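Sensor protein (Rhodopseudomonas palustris, PDB 2OOL) senses light through a biliverdin-type chromophore bound in this N-terminal part of the molecule and probably passes the signal on as a histidine kinase. Local coordinates at residues Phe145-Ser148 / Val149-Ile153; Pro205-Leu208 / Asp209-Phe212; Ser307-Val310 / Arg311-Cys314; Leu321-Gln324 / Ile325-Glu329. All coordinates share one frame; numbering follows the deposited sequence. Where two conformers were deposited one is given.

In the fold
From the N terminus, contact 1 comes first, one turn inside helix 142-157, after strand 128-134 of the PAS-type sheet. Contact 2 follows in the GAF domain, where a tight turn leads from the loop after strand 193-200 into edge strand 211-212 beside the chromophore. Contacts 3 and 4 lie on the long helix 308-332, the first at its start and the second near its end, with centres about 22 Å apart. Each is local, and the four run in series with none nested or crossed. Phe-145 of contact 1 packs on Ala-313 and Val-310 of contact 3, joining the two helices, while contacts 1, 3 and 4 all reach the second subunit. Contact 2 stands apart at the pocket.

Contact 1. Residues Phe145-Ser148 / Val149-Ile153; sequences FFRS and VRVAI
Phe-145 and Val-149 meet one turn apart in a local contact inside helix 142-157, an α-helix packed between the two other long helices of its own chain and the second subunit. The backbone carries it with the regular i to i+4 ladder: Val-149 N to Phe-145 O is 3.1 Å and nearly straight at 173°, and the three following amides, those of Arg-150, Val-151 and Ala-152, bond in the same way to Phe-146, Arg-147 and Ser-148.

On the inner side, Val-149 CG2 sits over one face of the Phe-145 ring, 4.4 Å from CZ. Phe-145 then packs on Ala-313 of helix 308-332 and Ile-176 of helix 162-177, and Val-149 on Leu-316, giving the helices a shared apolar seam. Ser-148 turns its hydroxyl back over its own helix (chi1 69°), which leaves OG 2.9 Å from Phe-145 O while it is hydrogen-bonded to Glu-172 OE2 of helix 162-177.

The other side faces the dimer. Arg-150 bends at chi3 and sends NH2 into a salt bridge with Glu-315 of the second subunit, and Phe-146 packs on Leu-316 of that second subunit. Such pairing of helices is consistent with the helical-bundle dimer interfaces of other bacteriophytochromes. Val-151, whose first torsion of -28° is off a staggered value and suggests strain, touches both arginines: CG1 lies 4.3 Å from Arg-147 CG, 3.8 Å above the plane of the Arg-150 guanidinium, toward the rim, and only 3.1 Å from Arg-147 O.

Contact 2. Residues Pro205-Leu208 / Asp209-Phe212; sequences PSLL and DFHF. With LBV (3-[2-[(Z)-[3-(2-carboxyethyl)-5-[(Z)-(4-ethenyl-3-methyl-5-oxidanylidene-pyrrol-2-ylidene)methyl]-4-methyl-pyrrol-1-ium -2-ylidene]methyl]-5-[(Z)-[(3E)-3-ethylidene-4-methyl-5-oxidanylidene-pyrrolidin-2-ylidene]methyl]-4-methyl-1H-pyrrol-3- yl]propanoic acid), chain C.
Leu-207, which opens a β turn, and Phe-212, in the edge strand 211-212 that follows it, line the chromophore pocket of the GAF domain. Leu-207 to Phe-210 form a type II β turn, closed by a hydrogen bond of 3.1 Å from Phe-210 N to Leu-207 O. The amide approaches from above the carbonyl plane, 38° out of it. Asp-209 takes the third position with the positive phi that such a turn needs. Just ahead, Ser-206 OG accepts from Leu-208 N at 3.2 Å, an ST turn, and is itself hydrogen-bonded to Glu-198 OE1 of strand 193-200.

Phe-210 folds back over the turn. Leu-207 CA stands over one face of its ring, 4.1 Å from the centroid, as a CH-pi contact, while Leu-208 O lies in plane at the ring edge, 3.1 Å from CD2. The Leu-207 side chain, with CG anti to the carbonyl carbon (chi1 -59°), crosses the Phe-210 one at about a right angle. Its CD2 touches CD1 of the Phe-210 ring at 4.2 Å, and its CD1 reaches LBV CBD, the end of the vinyl group, at 4.0 Å.

Phe-212 presents a face to that same vinyl: LBV CAD sits 3.7 Å above the plane, over the ring centre, and the ring-D methyl CMD is 3.7 Å from Phe-212 CG. With an alanine here the aromatic floor under the vinyl goes, and ring D is likely to be left freer to turn. Tyr-272 and Tyr-185 pack on Phe-212 in turn, as expected of a phytochrome GAF bilin pocket.

Contact 3. Residues Ser307-Val310 / Arg311-Cys314; sequences SYEV and RQAC
Arg-311 packs tightly against Ser-307 and Tyr-308, at the start of helix 308-332. Ser-307 is the N-cap, its OG accepting a weak bond of 3.3 Å from Val-310 N and bonding to Asp-137 besides. One turn on, Arg-311 N donates to Ser-307 O at 3.1 Å. The arginine chain, bent at chi3, curls back toward the helix start, so that Tyr-308 CA lies over one face of the guanidinium. Ring and guanidinium stand almost perpendicular, 88° apart, with NH2 only 3.6 Å from Tyr-308 CD1.

On the more exposed side, Gln-312 CD comes obliquely to Tyr-308 CE2 at 3.6 Å, the amide plane turned 47° from the ring. Looser still, Gln-312 OE1 merely brushes Glu-309 CG at 4.2 Å. Gln-312 also packs on Arg-154 of the second subunit. Cut back to an alanine, Gln-312 would probably leave Tyr-308 CE2 without its neighbour and a gap beside that arginine.

Arg-311 is buried, yet its NH1 is bonded to Val-306 O and its NH2 forms a salt bridge with Glu-134 of the PAS-type sheet, so its charge is likely to be stabilised and to tie the helix start to that domain.

Contact 4. Residues Leu321-Gln324 / Ile325-Glu329; sequences LTWQ and IGVLE
Backbone bonds of the i to i+4 kind join Leu-321-Gln-324 to Ile-325-Glu-329, the Ile-325 N to Leu-321 O bond being short at 2.8 Å and that from Gly-326 N to Thr-322 O weak at 3.5 Å. On one flank Val-327 sets CG2 over a face of the Trp-323 indole. This methyl is anti to the carbonyl carbon and is directed back along the helix, giving a CH-pi contact 3.8 Å from the centroid of the five-membered ring. Among the ring atoms of Trp-323 it comes nearest to NE1, at 3.4 Å, so it lies toward the pyrrole rim.

Trp-323 faces the dimer: it meets Trp-323 of the second subunit edge-to-face, a T-shaped pair, and packs on that subunit's Gly-326. Gln-324, buried and bent at chi2 (72°), brings OE1 to 3.8 Å from Val-327 CG2, while its NE2 makes weak bonds to Gln-157 O and Ala-159 O of its own chain. The inward flank of helix 308-332 belongs to the GAF core. There Leu-321 CG touches Ile-325 CD1 at 4.1 Å, the two chains crossing obliquely, and both pack on Ile-286 of strand 280-288. Leu-328 lays its CG against Gln-324 O, 3.4 Å away.

Contact 1. Residues Phe145-Ser148 / Val149-Ile153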
loop_
_atom_site.group_PDB
_atom_site.type_symbol
_atom_site.label_atom_id
_atom_site.label_comp_id
_atom_site.label_asym_id
_atom_site.label_seq_id
_atom_site.Cartn_x
_atom_site.Cartn_y
_atom_site.Cartn_z
ATOM N N PHE A 145 -3.356 0.343 6.848
ATOM C CA PHE A 145 -3.325 1.206 5.691
ATOM C C PHE A 145 -2.988 0.422 4.423
ATOM O O PHE A 145 -3.724 0.519 3.451
ATOM C CB PHE A 145 -2.274 2.286 5.932
ATOM C CG PHE A 145 -2.093 3.231 4.808
ATOM C CD1 PHE A 145 -2.991 4.259 4.605
ATOM C CD2 PHE A 145 -0.967 3.159 4.001
ATOM C CE1 PHE A 145 -2.794 5.177 3.579
ATOM C CE2 PHE A 145 -0.750 4.102 2.973
ATOM C CZ PHE A 145 -1.676 5.097 2.767
ATOM N N PHE A 146 -1.892 -0.347 4.451
ATOM C CA PHE A 146 -1.492 -1.149 3.295
ATOM C C PHE A 146 -2.582 -2.157 2.894
ATOM O O PHE A 146 -2.866 -2.359 1.714
ATOM C CB PHE A 146 -0.215 -1.938 3.567
ATOM C CG PHE A 146 1.039 -1.108 3.677
ATOM C CD1 PHE A 146 1.124 0.188 3.198
ATOM C CD2 PHE A 146 2.165 -1.670 4.258
ATOM C CE1 PHE A 146 2.311 0.912 3.326
ATOM C CE2 PHE A 146 3.325 -0.970 4.386
ATOM C CZ PHE A 146 3.413 0.330 3.912
ATOM N N ARG A 147 -3.174 -2.802 3.886
ATOM C CA ARG A 147 -4.242 -3.769 3.643
ATOM C C ARG A 147 -5.425 -3.126 2.931
ATOM O O ARG A 147 -5.906 -3.675 1.947
ATOM C CB ARG A 147 -4.688 -4.405 4.981
ATOM C CG ARG A 147 -5.896 -5.292 4.913
ATOM C CD ARG A 147 -6.198 -5.812 6.290
ATOM N NE ARG A 147 -6.734 -4.770 7.166
ATOM C CZ ARG A 147 -6.590 -4.732 8.497
ATOM N NH1 ARG A 147 -5.895 -5.660 9.150
ATOM N NH2 ARG A 147 -7.137 -3.737 9.188
ATOM N N SER A 148 -5.852 -1.947 3.396
ATOM C CA SER A 148 -6.987 -1.262 2.756
ATOM C C SER A 148 -6.661 -0.864 1.312
ATOM O O SER A 148 -7.470 -1.089 0.423
ATOM C CB SER A 148 -7.518 -0.049 3.571
ATOM O OG SER A 148 -6.604 1.024 3.588
ATOM N N VAL A 149 -5.474 -0.304 1.062
ATOM C CA VAL A 149 -5.069 0.007 -0.328
ATOM C C VAL A 149 -5.083 -1.262 -1.230
ATOM O O VAL A 149 -5.625 -1.256 -2.333
ATOM C CB VAL A 149 -3.716 0.740 -0.401
ATOM C CG1 VAL A 149 -3.234 0.821 -1.857
ATOM C CG2 VAL A 149 -3.817 2.145 0.219
ATOM N N ARG A 150 -4.562 -2.368 -0.718
ATOM C CA ARG A 150 -4.547 -3.639 -1.452
ATOM C C ARG A 150 -5.965 -4.173 -1.808
ATOM O O ARG A 150 -6.211 -4.577 -2.961
ATOM C CB ARG A 150 -3.735 -4.690 -0.671
ATOM C CG ARG A 150 -3.763 -6.079 -1.314
ATOM C CD ARG A 150 -3.110 -7.163 -0.455
ATOM N NE ARG A 150 -3.927 -7.571 0.693
ATOM C CZ ARG A 150 -5.005 -8.346 0.627
ATOM N NH1 ARG A 150 -5.657 -8.645 1.747
ATOM N NH2 ARG A 150 -5.453 -8.812 -0.539
ATOM N N VAL A 151 -6.885 -4.199 -0.844
ATOM C CA VAL A 151 -8.208 -4.750 -1.139
ATOM C C VAL A 151 -8.974 -3.796 -2.074
ATOM O O VAL A 151 -9.649 -4.239 -2.975
ATOM C CB VAL A 151 -9.030 -5.276 0.127
ATOM C CG1 VAL A 151 -8.117 -5.750 1.268
ATOM C CG2 VAL A 151 -10.121 -4.294 0.614
ATOM N N ALA A 152 -8.813 -2.489 -1.900
ATOM C CA ALA A 152 -9.371 -1.483 -2.839
ATOM C C ALA A 152 -8.881 -1.658 -4.294
ATOM O O ALA A 152 -9.686 -1.633 -5.209
ATOM C CB ALA A 152 -9.069 -0.078 -2.352
ATOM N N ILE A 153 -7.576 -1.809 -4.504
ATOM C CA ILE A 153 -7.018 -2.010 -5.860
ATOM C C ILE A 153 -7.629 -3.253 -6.518
ATOM O O ILE A 153 -7.998 -3.249 -7.681
ATOM C CB ILE A 153 -5.483 -2.241 -5.835
ATOM C CG1 ILE A 153 -4.719 -0.952 -5.555
ATOM C CG2 ILE A 153 -4.986 -2.845 -7.170
ATOM C CD1 ILE A 153 -3.183 -1.175 -5.409
#

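Contact 2. Residues Pro205-Leu208 / Asp209-Phe212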
loop_
_atom_site.group_PDB
_atom_site.type_symbol
_atom_site.label_atom_id
_atom_site.label_comp_id
_atom_site.label_asym_id
_atom_site.label_seq_id
_atom_site.Cartn_x
_atom_site.Cartn_y
_atom_site.Cartn_z
ATOM N N PRO A 205 -23.170 17.912 3.389
ATOM C CA PRO A 205 -23.999 18.000 2.195
ATOM C C PRO A 205 -23.370 17.334 0.956
ATOM O O PRO A 205 -22.132 17.358 0.778
ATOM C CB PRO A 205 -24.123 19.514 1.946
ATOM C CG PRO A 205 -23.351 20.206 2.994
ATOM C CD PRO A 205 -22.585 19.213 3.770
ATOM N N SER A 206 -24.243 16.818 0.101
ATOM C CA SER A 206 -23.924 16.100 -1.131
ATOM C C SER A 206 -23.930 17.028 -2.346
ATOM O O SER A 206 -24.799 17.917 -2.450
ATOM C CB SER A 206 -24.990 15.031 -1.375
ATOM O OG SER A 206 -24.726 14.295 -2.549
ATOM N N LEU A 207 -22.950 16.840 -3.239
ATOM C CA LEU A 207 -22.947 17.469 -4.569
ATOM C C LEU A 207 -23.081 16.430 -5.697
ATOM O O LEU A 207 -22.773 16.711 -6.848
ATOM C CB LEU A 207 -21.661 18.262 -4.763
ATOM C CG LEU A 207 -21.395 19.373 -3.749
ATOM C CD1 LEU A 207 -20.005 19.919 -3.895
ATOM C CD2 LEU A 207 -22.429 20.472 -3.888
ATOM N N LEU A 208 -23.525 15.229 -5.366
ATOM C CA LEU A 208 -23.639 14.151 -6.339
ATOM C C LEU A 208 -24.539 14.546 -7.526
ATOM O O LEU A 208 -25.565 15.199 -7.347
ATOM C CB LEU A 208 -24.219 12.892 -5.664
ATOM C CG LEU A 208 -24.253 11.659 -6.560
ATOM C CD1 LEU A 208 -22.887 11.346 -7.127
ATOM C CD2 LEU A 208 -24.889 10.435 -5.819
ATOM N N ASP A 209 -24.131 14.139 -8.731
ATOM C CA ASP A 209 -24.857 14.423 -9.963
ATOM C C ASP A 209 -24.854 15.912 -10.343
ATOM O O ASP A 209 -25.379 16.254 -11.390
ATOM C CB ASP A 209 -26.308 13.884 -9.911
ATOM C CG ASP A 209 -26.383 12.355 -9.850
ATOM O OD1 ASP A 209 -25.405 11.673 -10.226
ATOM O OD2 ASP A 209 -27.443 11.820 -9.436
ATOM N N PHE A 210 -24.261 16.790 -9.530
ATOM C CA PHE A 210 -24.231 18.231 -9.830
ATOM C C PHE A 210 -23.302 18.553 -11.017
ATOM O O PHE A 210 -22.342 17.850 -11.254
ATOM C CB PHE A 210 -23.754 19.041 -8.621
ATOM C CG PHE A 210 -24.815 19.321 -7.610
ATOM C CD1 PHE A 210 -25.024 20.618 -7.163
ATOM C CD2 PHE A 210 -25.601 18.304 -7.089
ATOM C CE1 PHE A 210 -26.017 20.893 -6.227
ATOM C CE2 PHE A 210 -26.601 18.575 -6.165
ATOM C CZ PHE A 210 -26.810 19.865 -5.731
ATOM N N HIS A 211 -23.628 19.617 -11.748
ATOM C CA HIS A 211 -22.878 20.060 -12.922
ATOM C C HIS A 211 -22.247 21.414 -12.612
ATOM O O HIS A 211 -22.838 22.248 -11.922
ATOM C CB HIS A 211 -23.782 20.205 -14.157
ATOM C CG HIS A 211 -24.198 18.907 -14.778
ATOM N ND1 HIS A 211 -23.510 18.322 -15.817
ATOM C CD2 HIS A 211 -25.255 18.099 -14.530
ATOM C CE1 HIS A 211 -24.109 17.197 -16.166
ATOM N NE2 HIS A 211 -25.174 17.043 -15.404
ATOM N N PHE A 212 -21.050 21.627 -13.138
ATOM C CA PHE A 212 -20.279 22.835 -12.844
ATOM C C PHE A 212 -19.739 23.380 -14.148
ATOM O O PHE A 212 -19.369 22.594 -15.019
ATOM C CB PHE A 212 -19.141 22.504 -11.845
ATOM C CG PHE A 212 -19.623 22.294 -10.447
ATOM C CD1 PHE A 212 -20.156 21.062 -10.060
ATOM C CD2 PHE A 212 -19.631 23.341 -9.535
ATOM C CE1 PHE A 212 -20.670 20.865 -8.778
ATOM C CE2 PHE A 212 -20.143 23.152 -8.246
ATOM C CZ PHE A 212 -20.666 21.901 -7.874
HETATM C C1A LBV C . -13.714 30.023 -10.431
HETATM C C1B LBV C . -9.480 28.674 -10.520
HETATM O O1B LBV C . -3.481 27.824 -8.245
HETATM C C1C LBV C . -9.755 24.435 -8.922
HETATM O O1C LBV C . -8.482 20.720 -5.513
HETATM C C1D LBV C . -13.971 22.442 -8.085
HETATM C C2A LBV C . -13.633 31.235 -11.327
HETATM C C2B LBV C . -8.080 28.640 -10.576
HETATM O O2B LBV C . -3.787 25.669 -8.578
HETATM C C2C LBV C . -9.543 23.127 -8.437
HETATM O O2C LBV C . -9.278 22.632 -4.736
HETATM C C2D LBV C . -15.245 22.096 -8.580
HETATM C C3A LBV C . -12.127 31.166 -11.636
HETATM C C3B LBV C . -7.656 27.411 -10.075
HETATM C C3C LBV C . -10.794 22.542 -8.315
HETATM C C3D LBV C . -15.754 21.160 -7.705
HETATM C C4A LBV C . -11.556 30.045 -10.974
HETATM C C4B LBV C . -8.828 26.665 -9.755
HETATM C C4C LBV C . -11.760 23.492 -8.687
HETATM C C4D LBV C . -14.792 20.967 -6.705
HETATM C CAA LBV C . -11.397 32.052 -12.461
HETATM C CAB LBV C . -6.192 26.971 -9.921
HETATM C CAC LBV C . -8.244 22.371 -8.073
HETATM C CAD LBV C . -16.998 20.586 -7.818
HETATM C CBA LBV C . -11.929 33.265 -13.295
HETATM C CBB LBV C . -5.709 27.074 -8.489
HETATM C CBC LBV C . -7.788 22.723 -6.621
HETATM C CBD LBV C . -17.481 19.630 -6.932
HETATM C CGB LBV C . -4.188 26.827 -8.439
HETATM C CGC LBV C . -8.581 21.956 -5.513
HETATM C CHB LBV C . -10.179 29.765 -11.056
HETATM C CHC LBV C . -8.717 25.351 -9.202
HETATM C CHD LBV C . -13.150 23.357 -8.732
HETATM C CMA LBV C . -13.988 32.481 -10.498
HETATM C CMB LBV C . -7.157 29.778 -11.066
HETATM C CMC LBV C . -10.972 21.086 -7.834
HETATM C CMD LBV C . -15.974 22.606 -9.843
HETATM N N_A LBV C . -12.518 29.415 -10.291
HETATM O O_A LBV C . -14.744 29.627 -9.893
HETATM N N_B LBV C . -9.860 27.474 -10.049
HETATM N N_C LBV C . -11.086 24.591 -9.031
HETATM N N_D LBV C . -13.759 21.765 -6.971
HETATM O O_D LBV C . -14.843 20.210 -5.720
#

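Contact 3. Residues Ser307-Val310 / Arg311-Cys314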
loop_
_atom_site.group_PDB
_atom_site.type_symbol
_atom_site.label_atom_id
_atom_site.label_comp_id
_atom_site.label_asym_id
_atom_site.label_seq_id
_atom_site.Cartn_x
_atom_site.Cartn_y
_atom_site.Cartn_z
ATOM N N SER A 307 -0.441 13.696 4.741
ATOM C CA SER A 307 1.038 13.537 4.547
ATOM C C SER A 307 1.414 13.145 3.125
ATOM O O SER A 307 0.596 12.668 2.379
ATOM C CB SER A 307 1.610 12.487 5.494
ATOM O OG SER A 307 1.311 11.179 5.013
ATOM N N TYR A 308 2.671 13.319 2.736
ATOM C CA TYR A 308 3.062 13.028 1.380
ATOM C C TYR A 308 2.739 11.576 0.985
ATOM O O TYR A 308 2.301 11.308 -0.153
ATOM C CB TYR A 308 4.539 13.251 1.226
ATOM C CG TYR A 308 5.020 13.304 -0.191
ATOM C CD1 TYR A 308 4.879 14.457 -0.936
ATOM C CD2 TYR A 308 5.631 12.217 -0.770
ATOM C CE1 TYR A 308 5.347 14.522 -2.233
ATOM C CE2 TYR A 308 6.109 12.274 -2.065
ATOM C CZ TYR A 308 5.949 13.417 -2.789
ATOM O OH TYR A 308 6.424 13.490 -4.087
ATOM N N GLU A 309 3.010 10.646 1.910
ATOM C CA GLU A 309 2.847 9.236 1.661
ATOM C C GLU A 309 1.355 8.876 1.491
ATOM O O GLU A 309 1.029 8.036 0.657
ATOM C CB GLU A 309 3.450 8.379 2.810
ATOM C CG GLU A 309 4.983 8.484 3.006
ATOM C CD GLU A 309 5.394 9.518 4.056
ATOM O OE1 GLU A 309 4.697 10.558 4.186
ATOM O OE2 GLU A 309 6.413 9.277 4.763
ATOM N N VAL A 310 0.464 9.520 2.247
ATOM C CA VAL A 310 -0.962 9.331 2.035
ATOM C C VAL A 310 -1.417 9.845 0.665
ATOM O O VAL A 310 -2.257 9.205 0.007
ATOM C CB VAL A 310 -1.817 9.890 3.174
ATOM C CG1 VAL A 310 -3.330 9.779 2.822
ATOM C CG2 VAL A 310 -1.537 9.091 4.484
ATOM N N ARG A 311 -0.840 10.956 0.217
ATOM C CA ARG A 311 -1.096 11.508 -1.111
ATOM C C ARG A 311 -0.588 10.592 -2.189
ATOM O O ARG A 311 -1.278 10.423 -3.198
ATOM C CB ARG A 311 -0.565 12.963 -1.252
ATOM C CG ARG A 311 -1.186 13.871 -0.168
ATOM C CD ARG A 311 -1.123 15.376 -0.337
ATOM N NE ARG A 311 0.117 15.953 -0.825
ATOM C CZ ARG A 311 1.154 16.323 -0.059
ATOM N NH1 ARG A 311 1.176 16.093 1.256
ATOM N NH2 ARG A 311 2.197 16.900 -0.614
ATOM N N GLN A 312 0.572 9.956 -1.997
ATOM C CA GLN A 312 1.063 8.975 -2.953
ATOM C C GLN A 312 0.107 7.753 -3.049
ATOM O O GLN A 312 0.023 7.112 -4.114
ATOM C CB GLN A 312 2.450 8.472 -2.605
ATOM C CG GLN A 312 3.586 9.480 -2.752
ATOM C CD GLN A 312 4.919 8.871 -2.341
ATOM O OE1 GLN A 312 5.102 8.413 -1.185
ATOM N NE2 GLN A 312 5.837 8.822 -3.282
ATOM N N ALA A 313 -0.559 7.425 -1.937
ATOM C CA ALA A 313 -1.523 6.318 -1.917
ATOM C C ALA A 313 -2.772 6.674 -2.732
ATOM O O ALA A 313 -3.187 5.900 -3.552
ATOM C CB ALA A 313 -1.896 5.929 -0.494
ATOM N N CYS A 314 -3.338 7.853 -2.503
ATOM C CA CYS A 314 -4.409 8.397 -3.323
ATOM C C CYS A 314 -4.092 8.403 -4.818
ATOM O O CYS A 314 -4.987 8.178 -5.635
ATOM C CB CYS A 314 -4.786 9.819 -2.857
ATOM S SG CYS A 314 -5.346 9.935 -1.074
#

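Contact 4. Residues Leu321-Gln324 / Ile325-Glu329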
loop_
_atom_site.group_PDB
_atom_site.type_symbol
_atom_site.label_atom_id
_atom_site.label_comp_id
_atom_site.label_asym_id
_atom_site.label_seq_id
_atom_site.Cartn_x
_atom_site.Cartn_y
_atom_site.Cartn_z
ATOM N N LEU A 321 -7.779 3.275 -10.940
ATOM C CA LEU A 321 -9.089 3.740 -11.418
ATOM C C LEU A 321 -8.942 4.116 -12.899
ATOM O O LEU A 321 -9.727 3.680 -13.745
ATOM C CB LEU A 321 -9.570 4.970 -10.617
ATOM C CG LEU A 321 -10.936 5.583 -10.985
ATOM C CD1 LEU A 321 -12.093 4.534 -10.911
ATOM C CD2 LEU A 321 -11.304 6.823 -10.186
ATOM N N THR A 322 -7.931 4.913 -13.207
ATOM C CA THR A 322 -7.662 5.336 -14.581
ATOM C C THR A 322 -7.591 4.159 -15.548
ATOM O O THR A 322 -8.251 4.164 -16.588
ATOM C CB THR A 322 -6.370 6.164 -14.632
ATOM O OG1 THR A 322 -6.469 7.240 -13.677
ATOM C CG2 THR A 322 -6.109 6.717 -16.050
ATOM N N TRP A 323 -6.834 3.129 -15.206
ATOM C CA TRP A 323 -6.802 1.911 -16.026
ATOM C C TRP A 323 -8.183 1.254 -16.198
ATOM O O TRP A 323 -8.535 0.790 -17.298
ATOM C CB TRP A 323 -5.875 0.891 -15.391
ATOM C CG TRP A 323 -5.881 -0.412 -16.056
ATOM C CD1 TRP A 323 -6.498 -1.540 -15.637
ATOM C CD2 TRP A 323 -5.216 -0.741 -17.274
ATOM N NE1 TRP A 323 -6.276 -2.557 -16.525
ATOM C CE2 TRP A 323 -5.495 -2.092 -17.547
ATOM C CE3 TRP A 323 -4.426 -0.016 -18.174
ATOM C CZ2 TRP A 323 -5.001 -2.750 -18.680
ATOM C CZ3 TRP A 323 -3.923 -0.675 -19.302
ATOM C CH2 TRP A 323 -4.219 -2.023 -19.543
ATOM N N GLN A 324 -8.958 1.194 -15.116
ATOM C CA GLN A 324 -10.246 0.536 -15.169
ATOM C C GLN A 324 -11.296 1.315 -15.965
ATOM O O GLN A 324 -12.176 0.720 -16.592
ATOM C CB GLN A 324 -10.770 0.226 -13.774
ATOM C CG GLN A 324 -11.884 -0.845 -13.762
ATOM C CD GLN A 324 -11.405 -2.277 -14.050
ATOM O OE1 GLN A 324 -10.231 -2.533 -14.352
ATOM N NE2 GLN A 324 -12.317 -3.212 -13.921
ATOM N N ILE A 325 -11.222 2.632 -15.928
ATOM C CA ILE A 325 -12.055 3.474 -16.788
ATOM C C ILE A 325 -11.925 3.023 -18.235
ATOM O O ILE A 325 -12.932 2.793 -18.915
ATOM C CB ILE A 325 -11.639 4.960 -16.694
ATOM C CG1 ILE A 325 -12.160 5.572 -15.377
ATOM C CG2 ILE A 325 -12.182 5.704 -17.906
ATOM C CD1 ILE A 325 -11.459 6.848 -14.889
ATOM N N GLY A 326 -10.676 2.869 -18.673
ATOM C CA GLY A 326 -10.354 2.395 -20.000
ATOM C C GLY A 326 -10.886 1.001 -20.275
ATOM O O GLY A 326 -11.513 0.775 -21.318
ATOM N N VAL A 327 -10.657 0.072 -19.342
ATOM C CA VAL A 327 -11.164 -1.308 -19.485
ATOM C C VAL A 327 -12.673 -1.287 -19.684
ATOM O O VAL A 327 -13.207 -2.034 -20.522
ATOM C CB VAL A 327 -10.793 -2.208 -18.285
ATOM C CG1 VAL A 327 -11.265 -3.624 -18.516
ATOM C CG2 VAL A 327 -9.270 -2.203 -18.037
ATOM N N LEU A 328 -13.360 -0.432 -18.931
ATOM C CA LEU A 328 -14.817 -0.326 -19.022
ATOM C C LEU A 328 -15.284 0.321 -20.333
ATOM O O LEU A 328 -16.190 -0.194 -20.978
ATOM C CB LEU A 328 -15.385 0.411 -17.804
ATOM C CG LEU A 328 -15.338 -0.412 -16.509
ATOM C CD1 LEU A 328 -15.767 0.403 -15.302
ATOM C CD2 LEU A 328 -16.189 -1.699 -16.627
ATOM N N GLU A 329 -14.663 1.433 -20.718
ATOM C CA GLU A 329 -14.922 2.089 -22.008
ATOM C C GLU A 329 -14.777 1.060 -23.137
ATOM O O GLU A 329 -15.743 0.801 -23.879
ATOM C CB GLU A 329 -14.001 3.332 -22.219
ATOM C CG GLU A 329 -14.745 4.710 -22.073
ATOM C CD GLU A 329 -13.901 5.902 -21.542
ATOM O OE1 GLU A 329 -14.400 6.606 -20.598
ATOM O OE2 GLU A 329 -12.771 6.157 -22.063
#